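Local structure of nucleotidyl transferase (Methanothermobacter thermautotrophicus, 6PLJ) at residues G35-M38 / M39-M42; S137-T140 / L141-A145; W197-E201 / D202-L206. The protein probably transfers nucleotidyl groups, as a member of the MobA-like NTP transferase family, with a likely role in pseudomurein cell wall synthesis. All blocks are in the same frame, centred on the assembly; numbering follows the deposited sequence. Where two conformers were deposited one is given.

How the contacts relate
The three contacts follow one another along the chain, and each is local to one continuous stretch. Contact 1 is the start of helix 36-44. Contact 2 is the start of helix 138-147, and contact 3 is the end of helix 192-201 with the turn into strand 205-210. Contacts 1 and 2 lie on opposite sides of the chain's centre, their own centres about 29 Å apart. Contact 3 is about 33 Å from contact 1 and about 22 Å from contact 2, centre to centre. Contact 1 packs on the C-terminal helix 223-236. Contacts 2 and 3 tie helices to the central mixed sheet, at strands 152-157 and 205-210; contact 3 leads into the latter.

Contact 1. Residues G35-M38 / M39-M42; sequences GSRM and MRDM. With NA (sodium ion), chain J.
Arg-37 and Asp-41 form a salt bridge one helical turn apart. Carboxylate oxygen OD1 of Asp-41 receives both NE and NH2 of Arg-37, with NH2 at 2.9 Å. Both bonds are weak, because the N-H groups point well off the oxygen; the angle at the NH2 hydrogen is 129°. The guanidinium and carboxylate planes are 30° apart. The Arg-37 chain bends at chi2 and chi3, which turns its end back toward the helix.

OD1 has a third donor, a water that also binds the sodium ion. The sodium is held by the backbone O of Asp-41 at 2.9 Å and by this water at 2.5 Å. The other carboxylate oxygen, OD2, is taken by the backbone N of Tyr-223 and by ND1 of His-222. The buried carboxylate is thus satisfied at both oxygens. The nearby positive groups would probably favour its charged form.

Arg-40 brings its CB over one face of the Arg-37 guanidinium, 3.5 Å from NH2. The two guanidinium planes are nearly perpendicular. A second water accepts from Arg-37 NH1 at 2.9 Å and from Arg-40 NE, and so bridges the two like charges.

The backbone bonds are those of an alpha helix. Arg-40 N donates to Ser-36 O at 2.9 Å, while the bond from Met-39 N to Gly-35 O, at the N-cap residue, is weak. Gly-35 ends the glycine-rich loop after strand 25-31, consistent with the N-terminal signature of MobA-like nucleotidyltransferases. On the buried side Met-38 and Met-42 lie side by side, with Met-38 CE 3.7 Å from Met-42 SD.

These two methionines pack on Tyr-223 of helix 223-236. Met-38 also meets Lys-52, Leu-55 and Ile-220 from loops, so the N-terminal part of helix 36-44 is fixed against the C-terminal helix.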
loop_
_atom_site.group_PDB
_atom_site.type_symbol
_atom_site.label_atom_id
_atom_site.label_comp_id
_atom_site.label_asym_id
_atom_site.label_seq_id
_atom_site.Cartn_x
_atom_site.Cartn_y
_atom_site.Cartn_z
ATOM N N GLY A 35 -6.602 -2.851 12.318
ATOM C CA GLY A 35 -7.308 -3.843 11.525
ATOM C C GLY A 35 -8.203 -4.620 12.455
ATOM O O GLY A 35 -8.019 -5.808 12.677
ATOM N N SER A 36 -9.179 -3.925 13.009
ATOM C CA SER A 36 -10.013 -4.497 14.056
ATOM C C SER A 36 -10.900 -5.631 13.535
ATOM O O SER A 36 -11.071 -6.644 14.227
ATOM C CB SER A 36 -10.838 -3.402 14.733
ATOM O OG SER A 36 -11.626 -2.687 13.811
ATOM N N ARG A 37 -11.427 -5.473 12.320
ATOM C CA ARG A 37 -12.304 -6.483 11.714
ATOM C C ARG A 37 -11.598 -7.819 11.583
ATOM O O ARG A 37 -12.159 -8.872 11.936
ATOM C CB ARG A 37 -12.826 -5.993 10.358
ATOM C CG ARG A 37 -13.853 -6.894 9.694
ATOM C CD ARG A 37 -15.073 -7.082 10.544
ATOM N NE ARG A 37 -15.028 -8.300 11.341
ATOM C CZ ARG A 37 -15.946 -8.659 12.229
ATOM N NH1 ARG A 37 -16.994 -7.865 12.497
ATOM N NH2 ARG A 37 -15.805 -9.807 12.871
ATOM N N MET A 38 -10.349 -7.793 11.143
ATOM C CA MET A 38 -9.636 -9.034 10.944
ATOM C C MET A 38 -9.328 -9.716 12.273
ATOM O O MET A 38 -9.399 -10.934 12.363
ATOM C CB MET A 38 -8.363 -8.832 10.133
ATOM C CG MET A 38 -7.876 -10.140 9.526
ATOM S SD MET A 38 -6.120 -10.409 9.683
ATOM C CE MET A 38 -5.922 -10.371 11.467
ATOM N N MET A 39 -8.989 -8.934 13.305
ATOM C CA MET A 39 -8.719 -9.481 14.627
ATOM C C MET A 39 -9.973 -10.089 15.237
ATOM O O MET A 39 -9.899 -11.167 15.821
ATOM C CB MET A 39 -8.128 -8.419 15.546
ATOM C CG MET A 39 -6.756 -7.998 15.055
ATOM S SD MET A 39 -5.987 -6.797 16.136
ATOM C CE MET A 39 -5.405 -7.837 17.438
ATOM N N ARG A 40 -11.105 -9.414 15.067
ATOM C CA ARG A 40 -12.394 -9.945 15.535
ATOM C C ARG A 40 -12.736 -11.230 14.799
ATOM O O ARG A 40 -13.244 -12.185 15.413
ATOM C CB ARG A 40 -13.509 -8.933 15.341
ATOM C CG ARG A 40 -13.395 -7.708 16.244
ATOM C CD ARG A 40 -14.482 -6.721 15.903
ATOM N NE ARG A 40 -15.797 -7.175 16.351
ATOM C CZ ARG A 40 -16.256 -7.059 17.605
ATOM N NH1 ARG A 40 -15.524 -6.492 18.568
ATOM N NH2 ARG A 40 -17.470 -7.504 17.913
ATOM N N ASP A 41 -12.461 -11.268 13.494
ATOM C CA ASP A 41 -12.678 -12.506 12.739
ATOM C C ASP A 41 -11.920 -13.683 13.348
ATOM O O ASP A 41 -12.437 -14.810 13.407
ATOM C CB ASP A 41 -12.233 -12.368 11.271
ATOM C CG ASP A 41 -13.156 -11.511 10.418
ATOM O OD1 ASP A 41 -14.277 -11.127 10.819
ATOM O OD2 ASP A 41 -12.739 -11.224 9.271
ATOM N N MET A 42 -10.676 -13.449 13.734
ATOM C CA MET A 42 -9.865 -14.479 14.363
ATOM C C MET A 42 -10.469 -14.911 15.686
ATOM O O MET A 42 -10.568 -16.111 15.954
ATOM C CB MET A 42 -8.431 -14.011 14.568
ATOM C CG MET A 42 -7.705 -13.860 13.248
ATOM S SD MET A 42 -5.960 -13.514 13.420
ATOM C CE MET A 42 -5.311 -15.117 13.875
HETATM NA NA NA J . -14.579 -15.303 11.514
HETATM O O HOH W 1 -18.189 -8.630 15.050
HETATM O O HOH W 2 -16.256 -13.436 11.420
#

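Contact 2. Residues S137-T140 / L141-A145; sequences SPAT and LRRIA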
loop_
_atom_site.group_PDB
_atom_site.type_symbol
_atom_site.label_atom_id
_atom_site.label_comp_id
_atom_site.label_asym_id
_atom_site.label_seq_id
_atom_site.Cartn_x
_atom_site.Cartn_y
_atom_site.Cartn_z
ATOM N N SER A 137 2.805 -8.263 -6.945
ATOM C CA SER A 137 4.123 -8.685 -7.404
ATOM C C SER A 137 5.030 -7.485 -7.634
ATOM O O SER A 137 4.570 -6.396 -7.964
ATOM C CB SER A 137 4.035 -9.493 -8.695
ATOM O OG SER A 137 3.594 -8.692 -9.770
ATOM N N PRO A 138 6.339 -7.695 -7.493
ATOM C CA PRO A 138 7.304 -6.661 -7.876
ATOM C C PRO A 138 7.100 -6.150 -9.302
ATOM O O PRO A 138 7.186 -4.942 -9.540
ATOM C CB PRO A 138 8.648 -7.376 -7.743
ATOM C CG PRO A 138 8.409 -8.426 -6.718
ATOM C CD PRO A 138 6.993 -8.878 -6.915
ATOM N N ALA A 139 6.796 -7.046 -10.238
ATOM C CA ALA A 139 6.611 -6.629 -11.629
ATOM C C ALA A 139 5.428 -5.677 -11.788
ATOM O O ALA A 139 5.502 -4.703 -12.527
ATOM C CB ALA A 139 6.451 -7.846 -12.532
ATOM N N THR A 140 4.343 -5.940 -11.060
ATOM C CA THR A 140 3.184 -5.064 -11.114
ATOM C C THR A 140 3.524 -3.708 -10.504
ATOM O O THR A 140 3.178 -2.675 -11.066
ATOM C CB THR A 140 1.984 -5.701 -10.401
ATOM O OG1 THR A 140 1.628 -6.877 -11.127
ATOM C CG2 THR A 140 0.817 -4.753 -10.350
ATOM N N LEU A 141 4.189 -3.721 -9.354
ATOM C CA LEU A 141 4.602 -2.470 -8.694
ATOM C C LEU A 141 5.498 -1.636 -9.607
ATOM O O LEU A 141 5.327 -0.415 -9.712
ATOM C CB LEU A 141 5.320 -2.785 -7.375
ATOM C CG LEU A 141 4.423 -3.353 -6.274
ATOM C CD1 LEU A 141 5.225 -3.906 -5.110
ATOM C CD2 LEU A 141 3.429 -2.309 -5.776
ATOM N N ARG A 142 6.430 -2.315 -10.273
ATOM C CA ARG A 142 7.335 -1.653 -11.202
ATOM C C ARG A 142 6.569 -0.996 -12.351
ATOM O O ARG A 142 6.838 0.156 -12.681
ATOM C CB ARG A 142 8.367 -2.652 -11.732
ATOM C CG ARG A 142 9.458 -2.042 -12.591
ATOM C CD ARG A 142 10.331 -3.144 -13.149
ATOM N NE ARG A 142 11.114 -3.827 -12.113
ATOM C CZ ARG A 142 12.306 -3.435 -11.652
ATOM N NH1 ARG A 142 12.895 -2.327 -12.105
ATOM N NH2 ARG A 142 12.911 -4.153 -10.699
ATOM N N ARG A 143 5.607 -1.717 -12.938
ATOM C CA ARG A 143 4.762 -1.181 -14.013
ATOM C C ARG A 143 3.977 0.044 -13.553
ATOM O O ARG A 143 3.865 1.033 -14.283
ATOM C CB ARG A 143 3.800 -2.236 -14.545
ATOM C CG ARG A 143 4.422 -3.217 -15.523
ATOM C CD ARG A 143 3.366 -4.050 -16.243
ATOM N NE ARG A 143 2.941 -5.187 -15.428
ATOM C CZ ARG A 143 3.629 -6.325 -15.283
ATOM N NH1 ARG A 143 3.150 -7.291 -14.496
ATOM N NH2 ARG A 143 4.799 -6.512 -15.904
ATOM N N ILE A 144 3.441 -0.020 -12.335
ATOM C CA ILE A 144 2.712 1.109 -11.764
ATOM C C ILE A 144 3.639 2.321 -11.634
ATOM O O ILE A 144 3.298 3.412 -12.077
ATOM C CB ILE A 144 2.033 0.728 -10.423
ATOM C CG1 ILE A 144 0.890 -0.248 -10.732
ATOM C CG2 ILE A 144 1.484 1.960 -9.688
ATOM C CD1 ILE A 144 0.258 -0.891 -9.521
ATOM N N ALA A 145 4.824 2.116 -11.081
ATOM C CA ALA A 145 5.766 3.222 -10.898
ATOM C C ALA A 145 6.162 3.852 -12.230
ATOM O O ALA A 145 6.278 5.091 -12.331
ATOM C CB ALA A 145 6.991 2.751 -10.121
HETATM O O HOH W 3 0.820 -6.021 -13.727
#
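Ser-137 O accepts from Leu-141 N at 3.0 Å, the first of four i to i+4 backbone bonds that link the two segments. Pro-138, Ala-139 and Thr-140 follow in turn with Arg-142, Arg-143 and Ile-144, and Ala-145 N to Leu-141 O continues the series. Ser-137 is the N-cap: its OG accepts from Thr-140 N at 3.1 Å. With chi1 at 67°, OG is turned toward that amide. Pro-138 occupies the first turn, where its missing N-H costs no helical bond. This is the capped start of helix 138-147, which packs against the large mixed sheet of the alpha/beta fold. Glu-216 holds the cap from outside, with one carboxylate oxygen bonded to Ser-137 OG and the other to Thr-140 OG1.

Arg-143 folds back along the helix and lays its guanidinium over Ala-139 O, which sits 3.7 Å above the plane near its centre. A water lies at the edge of the guanidinium, in its plane. It accepts from Arg-143 NH1 at 2.8 Å and donates to Thr-140 OG1. On the sheet side Thr-140 CG2 meets Ile-144 CD1 at 4.0 Å. Both side chains rest on Leu-156 of strand 152-157, and Ile-144 also reaches Val-209 of strand 205-210.

Contact 3. Residues W197-E201 / D202-L206; sequences WMMLE and DGVRL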
loop_
_atom_site.group_PDB
_atom_site.type_symbol
_atom_site.label_atom_id
_atom_site.label_comp_id
_atom_site.label_asym_id
_atom_site.label_seq_id
_atom_site.Cartn_x
_atom_site.Cartn_y
_atom_site.Cartn_z
ATOM N N TRP A 197 -11.446 9.760 -6.787
ATOM C CA TRP A 197 -12.638 10.359 -7.401
ATOM C C TRP A 197 -12.509 11.884 -7.502
ATOM O O TRP A 197 -12.893 12.465 -8.509
ATOM C CB TRP A 197 -13.893 10.001 -6.611
ATOM C CG TRP A 197 -14.361 8.592 -6.786
ATOM C CD1 TRP A 197 -14.300 7.588 -5.867
ATOM C CD2 TRP A 197 -15.017 8.044 -7.936
ATOM N NE1 TRP A 197 -14.860 6.444 -6.373
ATOM C CE2 TRP A 197 -15.314 6.695 -7.640
ATOM C CE3 TRP A 197 -15.381 8.559 -9.187
ATOM C CZ2 TRP A 197 -15.970 5.851 -8.546
ATOM C CZ3 TRP A 197 -16.024 7.714 -10.099
ATOM C CH2 TRP A 197 -16.305 6.376 -9.768
ATOM N N MET A 198 -11.967 12.509 -6.456
ATOM C CA MET A 198 -11.650 13.946 -6.469
ATOM C C MET A 198 -10.697 14.303 -7.602
ATOM O O MET A 198 -10.948 15.238 -8.360
ATOM C CB MET A 198 -11.007 14.361 -5.149
ATOM C CG MET A 198 -11.970 14.766 -4.053
ATOM S SD MET A 198 -11.089 15.718 -2.803
ATOM C CE MET A 198 -10.076 16.757 -3.855
ATOM N N MET A 199 -9.602 13.548 -7.706
ATOM C CA MET A 199 -8.635 13.716 -8.786
ATOM C C MET A 199 -9.259 13.627 -10.180
ATOM O O MET A 199 -8.984 14.461 -11.045
ATOM C CB MET A 199 -7.518 12.665 -8.687
ATOM C CG MET A 199 -6.544 12.897 -7.555
ATOM S SD MET A 199 -5.390 11.504 -7.424
ATOM C CE MET A 199 -4.623 11.953 -5.871
ATOM N N LEU A 200 -10.090 12.609 -10.395
ATOM C CA LEU A 200 -10.782 12.461 -11.675
ATOM C C LEU A 200 -11.695 13.661 -11.977
ATOM O O LEU A 200 -11.691 14.157 -13.108
ATOM C CB LEU A 200 -11.583 11.158 -11.703
ATOM C CG LEU A 200 -10.727 9.887 -11.790
ATOM C CD1 LEU A 200 -11.588 8.670 -11.467
ATOM C CD2 LEU A 200 -10.076 9.732 -13.152
ATOM N N GLU A 201 -12.436 14.123 -10.974
ATOM C CA GLU A 201 -13.298 15.321 -11.102
ATOM C C GLU A 201 -12.480 16.554 -11.486
ATOM O O GLU A 201 -12.915 17.368 -12.311
ATOM C CB GLU A 201 -14.045 15.600 -9.799
ATOM C CG GLU A 201 -15.150 14.601 -9.477
ATOM C CD GLU A 201 -15.541 14.570 -8.003
ATOM O OE1 GLU A 201 -15.041 15.395 -7.204
ATOM O OE2 GLU A 201 -16.366 13.706 -7.638
ATOM N N ASP A 202 -11.284 16.672 -10.900
ATOM C CA ASP A 202 -10.363 17.761 -11.210
ATOM C C ASP A 202 -9.657 17.618 -12.560
ATOM O O ASP A 202 -8.923 18.518 -12.959
ATOM C CB ASP A 202 -9.310 17.910 -10.091
ATOM C CG ASP A 202 -9.911 18.333 -8.756
ATOM O OD1 ASP A 202 -11.054 18.841 -8.718
ATOM O OD2 ASP A 202 -9.237 18.168 -7.717
ATOM N N GLY A 203 -9.837 16.494 -13.252
ATOM C CA GLY A 203 -9.232 16.281 -14.559
ATOM C C GLY A 203 -7.838 15.681 -14.502
ATOM O O GLY A 203 -7.139 15.647 -15.511
ATOM N N VAL A 204 -7.447 15.178 -13.328
ATOM C CA VAL A 204 -6.164 14.506 -13.168
ATOM C C VAL A 204 -6.226 13.222 -13.972
ATOM O O VAL A 204 -7.223 12.494 -13.882
ATOM C CB VAL A 204 -5.877 14.140 -11.695
ATOM C CG1 VAL A 204 -4.593 13.317 -11.572
ATOM C CG2 VAL A 204 -5.819 15.386 -10.817
ATOM N N ARG A 205 -5.180 12.950 -14.745
ATOM C CA ARG A 205 -5.129 11.761 -15.586
ATOM C C ARG A 205 -4.822 10.583 -14.655
ATOM O O ARG A 205 -3.864 10.643 -13.894
ATOM C CB ARG A 205 -4.060 11.846 -16.691
ATOM C CG ARG A 205 -3.804 13.201 -17.364
ATOM C CD ARG A 205 -5.028 14.062 -17.624
ATOM N NE ARG A 205 -5.991 13.474 -18.548
ATOM C CZ ARG A 205 -7.117 14.079 -18.917
ATOM N NH1 ARG A 205 -7.411 15.280 -18.433
ATOM N NH2 ARG A 205 -7.950 13.488 -19.762
ATOM N N LEU A 206 -5.666 9.558 -14.690
ATOM C CA LEU A 206 -5.503 8.361 -13.860
ATOM C C LEU A 206 -5.329 7.170 -14.791
ATOM O O LEU A 206 -6.254 6.855 -15.548
ATOM C CB LEU A 206 -6.717 8.183 -12.960
ATOM C CG LEU A 206 -6.710 6.997 -11.992
ATOM C CD1 LEU A 206 -5.548 7.124 -11.008
ATOM C CD2 LEU A 206 -8.041 6.906 -11.258
#
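In Leu-200 chi1 is -71°, which sets CG beside the backbone N and brings the end of the side chain back toward Leu-206. In Leu-206 chi1 is -179°, with CG beside the carbonyl carbon, while its CB already points toward the helix. The two side chains cross at about a right angle, and Leu-200 CD2 lies 3.7 Å from Leu-206 CB. Leu-200 CD1 and CD2 each lie 4.0 Å from Leu-206 CD2.

Val-204 makes the second apolar contact. Its CB points toward the helix and sits 3.7 Å from Met-199 CB, and its CG2 touches Met-199 as well. The Met-199 chain is extended beyond CG and runs off toward Leu-180 and Tyr-184 of helix 178-184.

The backbone here forms a Schellman motif, and Met-199 with Val-204 is the apolar pair that goes with it. Gly-203 leaves the helix with a positive phi of 88°. Having no CB, it takes up these angles without jamming against the carbonyl O of Asp-202. Val-204 N reaches back to Met-199 O at 2.8 Å. Gly-203 N donates to Leu-200 O at 3.0 Å, and it comes from above the carbonyl plane. Before the turn, Asp-202 N still makes a helical bond to Met-198 O. The Asp-202 carboxylate lies alongside Met-198, and its OD2 is bonded to Tyr-184 OH.

The turn joins helix 192-201 to strand 205-210. Through their backbones Arg-205 bonds with Val-153 of strand 152-157, and Leu-206 with Leu-164. Leu-206 also packs on Val-153 and Ile-155.

The chemistry is divided between backbone and side chains. Carbonyls of the last turn are taken up by N-H groups of residues 202-204, while Val-204 and Leu-206 close over Met-199 and Leu-200. Polar bonds and apolar contacts therefore fix the same turn from helix into strand.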